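Long-range contact in Kiaa0380 (Homo sapiens, PDB 1HTJ), which is a Rho guanine nucleotide exchange factor whose RGS-like domain probably links heterotrimeric G protein signalling to Rho GTPases: residues R167-L181 / D193-L207. The protein carries 3 engineered substitutions. Numbering follows the deposited sequence.
Sequences RQVAEKQLAALGDIL and DFALNTYMSHAGIRL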
# COMPACT_ATOMS: atom_id res chain seq x y z
N ARG A 167 9.11 -3.50 -14.47
CA ARG A 167 9.43 -4.34 -13.34
C ARG A 167 10.75 -3.87 -12.76
O ARG A 167 10.94 -3.84 -11.55
CB ARG A 167 9.52 -5.81 -13.75
CG ARG A 167 10.38 -6.65 -12.83
CD ARG A 167 9.81 -8.04 -12.59
NE ARG A 167 10.77 -8.87 -11.85
CZ ARG A 167 10.45 -9.90 -11.08
NH1 ARG A 167 9.17 -10.25 -10.93
NH2 ARG A 167 11.40 -10.57 -10.43
N GLN A 168 11.66 -3.49 -13.65
CA GLN A 168 12.97 -3.03 -13.23
C GLN A 168 12.92 -1.70 -12.49
O GLN A 168 13.64 -1.50 -11.51
CB GLN A 168 13.90 -2.93 -14.44
CG GLN A 168 14.31 -4.29 -14.98
CD GLN A 168 15.15 -4.18 -16.23
OE1 GLN A 168 14.71 -3.63 -17.25
NE2 GLN A 168 16.38 -4.70 -16.17
N VAL A 169 12.08 -0.79 -12.95
CA VAL A 169 11.95 0.51 -12.30
C VAL A 169 11.25 0.33 -10.96
O VAL A 169 11.66 0.91 -9.96
CB VAL A 169 11.13 1.50 -13.16
CG1 VAL A 169 10.89 2.79 -12.38
CG2 VAL A 169 11.88 1.81 -14.46
N ALA A 170 10.20 -0.50 -10.95
CA ALA A 170 9.45 -0.75 -9.72
C ALA A 170 10.35 -1.36 -8.68
O ALA A 170 10.29 -1.02 -7.50
CB ALA A 170 8.29 -1.67 -10.00
N GLU A 171 11.20 -2.28 -9.12
CA GLU A 171 12.12 -2.97 -8.25
C GLU A 171 13.05 -1.98 -7.56
O GLU A 171 13.32 -2.09 -6.36
CB GLU A 171 12.93 -3.97 -9.08
CG GLU A 171 13.32 -5.24 -8.35
CD GLU A 171 14.35 -6.04 -9.11
OE1 GLU A 171 14.12 -6.29 -10.33
OE2 GLU A 171 15.38 -6.41 -8.51
N LYS A 172 13.55 -1.01 -8.32
CA LYS A 172 14.46 0.00 -7.79
C LYS A 172 13.79 0.79 -6.67
O LYS A 172 14.44 1.22 -5.71
CB LYS A 172 14.90 0.95 -8.92
CG LYS A 172 15.89 2.01 -8.47
CD LYS A 172 16.39 2.85 -9.65
CE LYS A 172 17.38 3.93 -9.16
NZ LYS A 172 17.81 4.91 -10.23
N GLN A 173 12.48 0.99 -6.81
CA GLN A 173 11.70 1.70 -5.81
C GLN A 173 11.57 0.84 -4.56
O GLN A 173 11.69 1.32 -3.44
CB GLN A 173 10.30 2.02 -6.34
CG GLN A 173 10.27 2.75 -7.67
CD GLN A 173 11.29 3.89 -7.74
OE1 GLN A 173 11.32 4.75 -6.86
NE2 GLN A 173 12.11 3.89 -8.78
N LEU A 174 11.31 -0.45 -4.77
CA LEU A 174 11.13 -1.35 -3.64
C LEU A 174 12.42 -1.39 -2.83
O LEU A 174 12.39 -1.40 -1.60
CB LEU A 174 10.74 -2.74 -4.14
CG LEU A 174 10.55 -3.84 -3.09
CD1 LEU A 174 9.67 -3.33 -1.95
CD2 LEU A 174 9.91 -5.08 -3.77
N ALA A 175 13.55 -1.39 -3.52
CA ALA A 175 14.85 -1.40 -2.84
C ALA A 175 15.01 -0.12 -2.03
O ALA A 175 15.51 -0.15 -0.91
CB ALA A 175 15.98 -1.50 -3.87
N ALA A 176 14.58 1.00 -2.60
CA ALA A 176 14.69 2.28 -1.92
C ALA A 176 13.74 2.34 -0.70
O ALA A 176 14.09 2.93 0.33
CB ALA A 176 14.38 3.41 -2.90
N LEU A 177 12.57 1.71 -0.81
CA LEU A 177 11.62 1.71 0.30
C LEU A 177 12.18 0.92 1.48
O LEU A 177 11.96 1.28 2.64
CB LEU A 177 10.27 1.12 -0.15
CG LEU A 177 9.40 2.11 -0.95
CD1 LEU A 177 8.46 1.34 -1.87
CD2 LEU A 177 8.65 3.02 -0.01
N GLY A 178 12.90 -0.15 1.16
CA GLY A 178 13.51 -0.97 2.18
C GLY A 178 14.56 -0.15 2.90
O GLY A 178 14.72 -0.26 4.12
N ASP A 179 15.29 0.68 2.16
CA ASP A 179 16.29 1.53 2.78
C ASP A 179 15.61 2.51 3.72
O ASP A 179 16.09 2.77 4.81
CB ASP A 179 17.11 2.28 1.74
CG ASP A 179 18.14 1.39 1.07
OD1 ASP A 179 18.57 0.42 1.72
OD2 ASP A 179 18.53 1.67 -0.09
N ILE A 180 14.47 3.05 3.29
CA ILE A 180 13.74 3.99 4.13
C ILE A 180 13.32 3.28 5.42
O ILE A 180 13.49 3.83 6.52
CB ILE A 180 12.47 4.55 3.38
CG1 ILE A 180 12.91 5.39 2.18
CG2 ILE A 180 11.62 5.39 4.33
CD1 ILE A 180 11.76 5.98 1.37
N LEU A 181 12.81 2.05 5.29
CA LEU A 181 12.36 1.27 6.45
C LEU A 181 13.48 0.83 7.39
O LEU A 181 13.26 0.70 8.59
CB LEU A 181 11.60 0.01 6.00
CG LEU A 181 10.29 0.17 5.22
CD1 LEU A 181 9.75 -1.19 4.81
CD2 LEU A 181 9.29 0.88 6.10
N ASP A 193 7.01 -3.44 6.22
CA ASP A 193 7.72 -4.29 5.29
C ASP A 193 6.82 -5.46 4.89
O ASP A 193 6.76 -5.84 3.72
CB ASP A 193 9.01 -4.81 5.94
CG ASP A 193 9.85 -5.64 4.99
OD1 ASP A 193 10.53 -5.08 4.10
OD2 ASP A 193 9.81 -6.87 5.12
N PHE A 194 6.10 -6.03 5.86
CA PHE A 194 5.21 -7.13 5.56
C PHE A 194 4.13 -6.69 4.57
O PHE A 194 3.88 -7.36 3.57
CB PHE A 194 4.53 -7.64 6.82
CG PHE A 194 3.57 -8.75 6.57
CD1 PHE A 194 3.97 -10.07 6.66
CD2 PHE A 194 2.25 -8.48 6.23
CE1 PHE A 194 3.08 -11.12 6.40
CE2 PHE A 194 1.35 -9.51 5.97
CZ PHE A 194 1.77 -10.83 6.06
N ALA A 195 3.48 -5.57 4.87
CA ALA A 195 2.40 -5.05 4.02
C ALA A 195 2.90 -4.73 2.61
O ALA A 195 2.30 -5.11 1.60
CB ALA A 195 1.78 -3.82 4.66
N LEU A 196 4.02 -4.01 2.56
CA LEU A 196 4.62 -3.62 1.29
C LEU A 196 4.94 -4.85 0.44
O LEU A 196 4.57 -4.91 -0.74
CB LEU A 196 5.92 -2.84 1.54
CG LEU A 196 6.70 -2.40 0.30
CD1 LEU A 196 5.83 -1.47 -0.57
CD2 LEU A 196 7.96 -1.67 0.74
N ASN A 197 5.62 -5.82 1.04
CA ASN A 197 5.98 -7.01 0.29
C ASN A 197 4.77 -7.86 -0.10
O ASN A 197 4.78 -8.52 -1.13
CB ASN A 197 6.99 -7.84 1.09
CG ASN A 197 8.33 -7.15 1.20
OD1 ASN A 197 8.83 -6.61 0.21
ND2 ASN A 197 8.93 -7.17 2.39
N THR A 198 3.72 -7.83 0.71
CA THR A 198 2.52 -8.58 0.39
C THR A 198 1.95 -8.12 -0.95
O THR A 198 1.55 -8.92 -1.78
CB THR A 198 1.45 -8.38 1.46
OG1 THR A 198 1.88 -9.03 2.66
CG2 THR A 198 0.12 -8.93 1.02
N TYR A 199 1.92 -6.80 -1.14
CA TYR A 199 1.40 -6.24 -2.37
C TYR A 199 2.35 -6.41 -3.53
O TYR A 199 1.96 -6.90 -4.59
CB TYR A 199 1.12 -4.75 -2.24
CG TYR A 199 0.33 -4.25 -3.42
CD1 TYR A 199 -1.04 -4.53 -3.52
CD2 TYR A 199 0.94 -3.58 -4.47
CE1 TYR A 199 -1.78 -4.15 -4.63
CE2 TYR A 199 0.22 -3.19 -5.60
CZ TYR A 199 -1.14 -3.48 -5.67
OH TYR A 199 -1.89 -3.07 -6.75
N MSE A 200 3.59 -5.99 -3.33
CA MSE A 200 4.59 -6.07 -4.38
C MSE A 200 4.76 -7.49 -4.87
O MSE A 200 4.76 -7.74 -6.08
CB MSE A 200 5.92 -5.51 -3.88
CG MSE A 200 5.96 -3.98 -3.82
SE MSE A 200 5.46 -3.15 -5.52
CE MSE A 200 5.12 -1.33 -4.94
N SER A 201 4.90 -8.41 -3.93
CA SER A 201 5.07 -9.81 -4.27
C SER A 201 3.88 -10.22 -5.13
O SER A 201 4.05 -10.80 -6.20
CB SER A 201 5.12 -10.64 -3.00
OG SER A 201 5.10 -12.01 -3.30
N HIS A 202 2.68 -9.90 -4.67
CA HIS A 202 1.48 -10.23 -5.41
C HIS A 202 1.48 -9.58 -6.80
O HIS A 202 0.93 -10.13 -7.75
CB HIS A 202 0.26 -9.80 -4.61
CG HIS A 202 -1.00 -9.70 -5.41
ND1 HIS A 202 -1.40 -8.53 -6.02
CD2 HIS A 202 -1.97 -10.61 -5.67
CE1 HIS A 202 -2.56 -8.72 -6.62
NE2 HIS A 202 -2.93 -9.97 -6.42
N ALA A 203 2.12 -8.41 -6.90
CA ALA A 203 2.20 -7.68 -8.16
C ALA A 203 3.35 -8.18 -9.04
O ALA A 203 3.68 -7.55 -10.03
CB ALA A 203 2.37 -6.20 -7.88
N GLY A 204 3.95 -9.30 -8.67
CA GLY A 204 5.04 -9.85 -9.45
C GLY A 204 6.33 -9.06 -9.37
O GLY A 204 7.11 -9.03 -10.32
N ILE A 205 6.55 -8.42 -8.22
CA ILE A 205 7.74 -7.61 -7.99
C ILE A 205 8.40 -8.06 -6.69
O ILE A 205 7.79 -8.01 -5.62
CB ILE A 205 7.40 -6.12 -7.83
CG1 ILE A 205 6.67 -5.61 -9.06
CG2 ILE A 205 8.68 -5.33 -7.58
CD1 ILE A 205 7.54 -5.48 -10.28
N ARG A 206 9.65 -8.49 -6.78
CA ARG A 206 10.40 -8.92 -5.61
C ARG A 206 11.86 -8.52 -5.77
O ARG A 206 12.38 -8.46 -6.88
CB ARG A 206 10.21 -10.43 -5.41
CG ARG A 206 8.80 -10.78 -4.94
CD ARG A 206 8.39 -12.25 -5.14
NE ARG A 206 9.27 -13.20 -4.45
CZ ARG A 206 8.98 -14.48 -4.25
NH1 ARG A 206 7.83 -14.99 -4.68
NH2 ARG A 206 9.85 -15.27 -3.64
N LEU A 207 12.51 -8.22 -4.66
CA LEU A 207 13.90 -7.78 -4.67
C LEU A 207 14.94 -8.85 -5.02
O LEU A 207 15.43 -9.54 -4.10
CB LEU A 207 14.23 -7.13 -3.32
CG LEU A 207 14.75 -5.68 -3.38
CD1 LEU A 207 13.95 -4.88 -4.40
CD2 LEU A 207 14.65 -5.05 -2.01
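Leu174 is the hub of the apolar packing, its two methyls splitting between partners on the facing helix and in the tail that follows it. CD1 rests 3.6 Å from Leu196 CD2, while CD2 turns to Met200 CB and Ile205 CG2; holding CG anti to the backbone N (chi1 179°) sends both branches across the gap. Leu196 CD2 also lies 3.7 Å from Leu177 CB, so this one methyl serves two leucines a turn apart. Farther along, Leu181 CD1 lies against the start of 193-207, 3.7 Å from Asp193 CA. This is an antiparallel helical hairpin in the all-helical RGS-like domain: the short segments run at 172° with their axes 11.4 Å apart. The pair also packs into the domain: Leu177 touches Phe52 of helix 41-54 as well, and Ala195 meets helix 58-69.

Beyond His202 the chain turns back towards helix 163-182. A Schellman motif ends helix 186-202, with Gly204 at positive phi as its C-prime residue, Ile205 N bonding to Met200 O and Gly204 N to Ser201 O. From there Ile205 brings its CD1 against both Ala170 CB (3.9 Å) and Arg167 CA, and Leu207 lays CD1 3.5 Å from Glu171 O, with its CD2 reaching Ala175 CA.

The polar link between the segments is Arg167 NH1 to Gly204 O, modelled at a very short 2.5 Å and strongly bent (116° at the hydrogen), so its exact geometry is doubtful. Gly204 O lies obliquely to the guanidinium plane, and Arg206 N sits above one of the group's faces, towards the rim.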